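Long-range contact in 39 kDa initiator binding protein (Trichomonas vaginalis, PDB 1PP7), which binds the initiator element of Trichomonas vaginalis core promoters and so probably helps position the transcription machinery at gene starts: residues N31-R36 against R88-E93. Sequence-based numbering, arbitrary orientation.
Sequences NSRFPR and RDLAFE. With nucleotides of chain A; nucleotides of chain B.
Arg33 grips the DNA backbone beside Leu90, its NH2 lying 4.4 Å from Leu90 CD2. The residue sits at the N-cap of helix 34-45. The bend of its chain at the third torsion (chi3 68°) brings the NE and NH2 edge of the guanidinium to OP2 of DC6 of chain A. NE and NH2 both donate to this oxygen, NE at 2.7 Å, and neither bond is straight. O5' of DA5 of chain A lies over one face of the guanidinium.

Phe34 opens the helix. Its backbone N donates to OP1 of DC6 of chain A at 2.9 Å in a nearly straight bond (167°), so side chain and backbone hold two oxygens of one phosphate. The helix start would probably favour the negative charge. Phe34 extends CG away from its backbone N (chi1 177°), and the ring packs among Leu83, Asn86 and Leu87 of helix 80-89. Leu90 CD1 meets Phe34 CD1 obliquely at 3.7 Å. Further along the ring, Phe34 CE1 is 4.2 Å from CE2 of Phe92.

Pro35 closes the apolar patch. Its CD lies 3.7 Å from Leu90 CD1, so that one methyl touches both Phe34 and Pro35. The CA of Pro35 faces the edge of the Phe92 ring, which also meets Phe110 edge-to-face.

Leu90 and Phe92 are placed by a Schellman motif that ends helix 80-89, with Ala91 at positive phi. The whole joins a phosphate-binding helix N-terminus to the end of helix 80-89 in the initiator DNA-binding domain of IBP39, whose family belongs to the helix-turn-helix clan.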
loop_
_atom_site.group_PDB
_atom_site.type_symbol
_atom_site.label_atom_id
_atom_site.label_comp_id
_atom_site.label_asym_id
_atom_site.label_seq_id
_atom_site.Cartn_x
_atom_site.Cartn_y
_atom_site.Cartn_z
ATOM N N ASN C 31 8.744 -9.776 5.931
ATOM C CA ASN C 31 7.652 -8.928 6.427
ATOM C C ASN C 31 8.048 -7.478 6.487
ATOM O O ASN C 31 7.196 -6.565 6.557
ATOM C CB ASN C 31 7.132 -9.394 7.784
ATOM C CG ASN C 31 6.296 -10.662 7.662
ATOM O OD1 ASN C 31 6.712 -11.766 8.096
ATOM N ND2 ASN C 31 5.109 -10.526 7.038
ATOM N N SER C 32 9.345 -7.255 6.431
ATOM C CA SER C 32 9.851 -5.917 6.463
ATOM C C SER C 32 9.891 -5.356 5.011
ATOM O O SER C 32 10.106 -4.150 4.842
ATOM C CB SER C 32 11.252 -5.891 7.117
ATOM O OG SER C 32 12.297 -6.268 6.207
ATOM N N ARG C 33 9.670 -6.199 3.985
ATOM C CA ARG C 33 9.697 -5.695 2.611
ATOM C C ARG C 33 8.423 -4.977 2.101
ATOM O O ARG C 33 7.309 -5.219 2.576
ATOM C CB ARG C 33 10.130 -6.799 1.662
ATOM C CG ARG C 33 11.524 -7.193 2.008
ATOM C CD ARG C 33 12.087 -8.218 1.136
ATOM N NE ARG C 33 12.271 -7.645 -0.186
ATOM C CZ ARG C 33 13.022 -8.213 -1.128
ATOM N NH1 ARG C 33 13.647 -9.369 -0.883
ATOM N NH2 ARG C 33 13.175 -7.612 -2.302
ATOM N N PHE C 34 8.617 -4.073 1.150
ATOM C CA PHE C 34 7.527 -3.248 0.582
ATOM C C PHE C 34 6.237 -4.001 0.145
ATOM O O PHE C 34 5.139 -3.589 0.473
ATOM C CB PHE C 34 8.099 -2.419 -0.593
ATOM C CG PHE C 34 7.077 -1.596 -1.287
ATOM C CD1 PHE C 34 6.419 -2.088 -2.425
ATOM C CD2 PHE C 34 6.710 -0.359 -0.776
ATOM C CE1 PHE C 34 5.406 -1.355 -3.042
ATOM C CE2 PHE C 34 5.683 0.366 -1.403
ATOM C CZ PHE C 34 5.037 -0.151 -2.547
ATOM N N PRO C 35 6.378 -5.126 -0.593
ATOM C CA PRO C 35 5.203 -5.895 -1.028
ATOM C C PRO C 35 4.313 -6.266 0.145
ATOM O O PRO C 35 3.092 -6.038 0.061
ATOM C CB PRO C 35 5.800 -7.164 -1.669
ATOM C CG PRO C 35 7.129 -6.710 -2.130
ATOM C CD PRO C 35 7.626 -5.809 -0.996
ATOM N N ARG C 36 4.915 -6.829 1.223
ATOM C CA ARG C 36 4.135 -7.262 2.374
ATOM C C ARG C 36 3.666 -6.102 3.207
ATOM O O ARG C 36 2.664 -6.218 3.935
ATOM C CB ARG C 36 4.888 -8.263 3.223
ATOM C CG ARG C 36 5.055 -9.594 2.542
ATOM C CD ARG C 36 5.389 -10.608 3.564
ATOM N NE ARG C 36 5.816 -11.886 3.027
ATOM C CZ ARG C 36 6.116 -12.891 3.835
ATOM N NH1 ARG C 36 6.027 -12.666 5.161
ATOM N NH2 ARG C 36 6.436 -14.110 3.354
ATOM N N ARG C 88 7.831 0.166 -9.477
ATOM C CA ARG C 88 8.629 -0.133 -10.648
ATOM C C ARG C 88 9.564 -1.328 -10.409
ATOM O O ARG C 88 9.436 -2.365 -11.082
ATOM C CB ARG C 88 9.436 1.128 -11.071
ATOM C CG ARG C 88 10.844 0.902 -11.752
ATOM C CD ARG C 88 10.865 1.442 -13.169
ATOM N NE ARG C 88 9.491 1.741 -13.570
ATOM C CZ ARG C 88 9.051 1.892 -14.827
ATOM N NH1 ARG C 88 9.898 1.765 -15.865
ATOM N NH2 ARG C 88 7.750 2.182 -15.037
ATOM N N ASP C 89 10.458 -1.217 -9.432
ATOM C CA ASP C 89 11.443 -2.285 -9.179
ATOM C C ASP C 89 10.916 -3.570 -8.615
ATOM O O ASP C 89 11.571 -4.593 -8.714
ATOM C CB ASP C 89 12.591 -1.764 -8.308
ATOM C CG ASP C 89 13.202 -0.437 -8.860
ATOM O OD1 ASP C 89 13.906 0.270 -8.068
ATOM O OD2 ASP C 89 12.984 -0.102 -10.073
ATOM N N LEU C 90 9.725 -3.548 -8.029
ATOM C CA LEU C 90 9.160 -4.786 -7.500
ATOM C C LEU C 90 8.127 -5.437 -8.433
ATOM O O LEU C 90 7.430 -6.384 -8.055
ATOM C CB LEU C 90 8.623 -4.566 -6.075
ATOM C CG LEU C 90 9.763 -4.148 -5.111
ATOM C CD1 LEU C 90 9.296 -3.971 -3.723
ATOM C CD2 LEU C 90 10.829 -5.219 -5.137
ATOM N N ALA C 91 8.030 -4.934 -9.661
ATOM C CA ALA C 91 7.168 -5.514 -10.693
ATOM C C ALA C 91 5.663 -5.412 -10.496
ATOM O O ALA C 91 4.899 -6.401 -10.724
ATOM C CB ALA C 91 7.591 -7.032 -10.973
ATOM N N PHE C 92 5.245 -4.235 -10.031
ATOM C CA PHE C 92 3.818 -3.943 -9.910
ATOM C C PHE C 92 3.524 -3.390 -11.308
ATOM O O PHE C 92 4.346 -2.747 -11.943
ATOM C CB PHE C 92 3.531 -2.941 -8.807
ATOM C CG PHE C 92 3.481 -3.569 -7.450
ATOM C CD1 PHE C 92 2.254 -3.915 -6.870
ATOM C CD2 PHE C 92 4.680 -3.921 -6.789
ATOM C CE1 PHE C 92 2.218 -4.606 -5.662
ATOM C CE2 PHE C 92 4.670 -4.601 -5.593
ATOM C CZ PHE C 92 3.442 -4.951 -5.013
ATOM N N GLU C 93 2.385 -3.748 -11.836
ATOM C CA GLU C 93 2.078 -3.308 -13.152
ATOM C C GLU C 93 0.864 -2.402 -13.116
ATOM O O GLU C 93 -0.216 -2.780 -12.643
ATOM C CB GLU C 93 1.874 -4.539 -14.013
ATOM C CG GLU C 93 1.068 -4.322 -15.290
ATOM C CD GLU C 93 0.909 -5.656 -16.049
ATOM O OE1 GLU C 93 0.971 -6.719 -15.374
ATOM O OE2 GLU C 93 0.727 -5.644 -17.284
ATOM P P DC A 6 12.366 -3.882 -0.526
ATOM O OP1 DC A 6 11.307 -3.359 0.407
ATOM O OP2 DC A 6 12.186 -5.204 -1.227
ATOM O "O5'" DC A 6 12.726 -2.750 -1.612
ATOM C "C5'" DC A 6 12.427 -1.351 -1.405
ATOM C "C4'" DC A 6 13.322 -0.745 -0.346
ATOM O "O4'" DC A 6 14.699 -0.881 -0.754
ATOM C "C3'" DC A 6 13.126 0.751 -0.065
ATOM O "O3'" DC A 6 12.878 1.006 1.304
ATOM C "C2'" DC A 6 14.441 1.417 -0.433
ATOM C "C1'" DC A 6 15.434 0.278 -0.377
ATOM N N1 DC A 6 16.550 0.409 -1.324
ATOM C C2 DC A 6 17.541 1.361 -1.075
ATOM O O2 DC A 6 17.422 2.114 -0.102
ATOM N N3 DC A 6 18.594 1.438 -1.901
ATOM C C4 DC A 6 18.675 0.620 -2.964
ATOM N N4 DC A 6 19.737 0.733 -3.747
ATOM C C5 DC A 6 17.668 -0.336 -3.264
ATOM C C6 DC A 6 16.631 -0.404 -2.425
ATOM P P DG B 4 6.915 5.037 -13.501
ATOM O OP1 DG B 4 6.209 3.881 -14.145
ATOM O OP2 DG B 4 7.203 5.023 -12.053
ATOM O "O5'" DG B 4 8.282 5.247 -14.277
ATOM C "C5'" DG B 4 8.245 5.661 -15.638
ATOM C "C4'" DG B 4 9.594 6.185 -16.061
ATOM O "O4'" DG B 4 9.808 7.511 -15.511
ATOM C "C3'" DG B 4 10.758 5.331 -15.574
ATOM O "O3'" DG B 4 11.716 5.267 -16.634
ATOM C "C2'" DG B 4 11.236 6.086 -14.335
ATOM C "C1'" DG B 4 10.967 7.539 -14.715
ATOM N N9 DG B 4 10.760 8.510 -13.640
ATOM C C8 DG B 4 9.851 8.470 -12.586
ATOM N N7 DG B 4 9.925 9.520 -11.789
ATOM C C5 DG B 4 10.938 10.294 -12.354
ATOM C C6 DG B 4 11.485 11.546 -11.943
ATOM O O6 DG B 4 11.149 12.250 -10.990
ATOM N N1 DG B 4 12.526 11.959 -12.790
ATOM C C2 DG B 4 12.973 11.252 -13.903
ATOM N N2 DG B 4 13.989 11.787 -14.615
ATOM N N3 DG B 4 12.460 10.093 -14.294
ATOM C C4 DG B 4 11.464 9.676 -13.490
ATOM P P DA A 5 17.389 -8.353 -0.783
ATOM O OP1 DA A 5 16.821 -9.569 -0.177
ATOM O OP2 DA A 5 17.653 -8.282 -2.248
ATOM O "O5'" DA A 5 16.442 -7.140 -0.407
ATOM C "C5'" DA A 5 16.232 -6.784 0.956
ATOM C "C4'" DA A 5 15.689 -5.377 1.010
ATOM O "O4'" DA A 5 16.786 -4.448 0.909
ATOM C "C3'" DA A 5 14.735 -5.006 -0.133
ATOM O "O3'" DA A 5 13.716 -4.103 0.343
ATOM C "C2'" DA A 5 15.657 -4.301 -1.105
ATOM C "C1'" DA A 5 16.541 -3.554 -0.128
ATOM N N9 DA A 5 17.835 -3.061 -0.611
ATOM C C8 DA A 5 18.504 -3.371 -1.777
ATOM N N7 DA A 5 19.607 -2.680 -1.960
ATOM C C5 DA A 5 19.686 -1.875 -0.832
ATOM C C6 DA A 5 20.611 -0.879 -0.454
ATOM N N6 DA A 5 21.723 -0.598 -1.176
ATOM N N1 DA A 5 20.365 -0.194 0.697
ATOM C C2 DA A 5 19.272 -0.530 1.432
ATOM N N3 DA A 5 18.345 -1.476 1.192
ATOM C C4 DA A 5 18.611 -2.110 0.023
#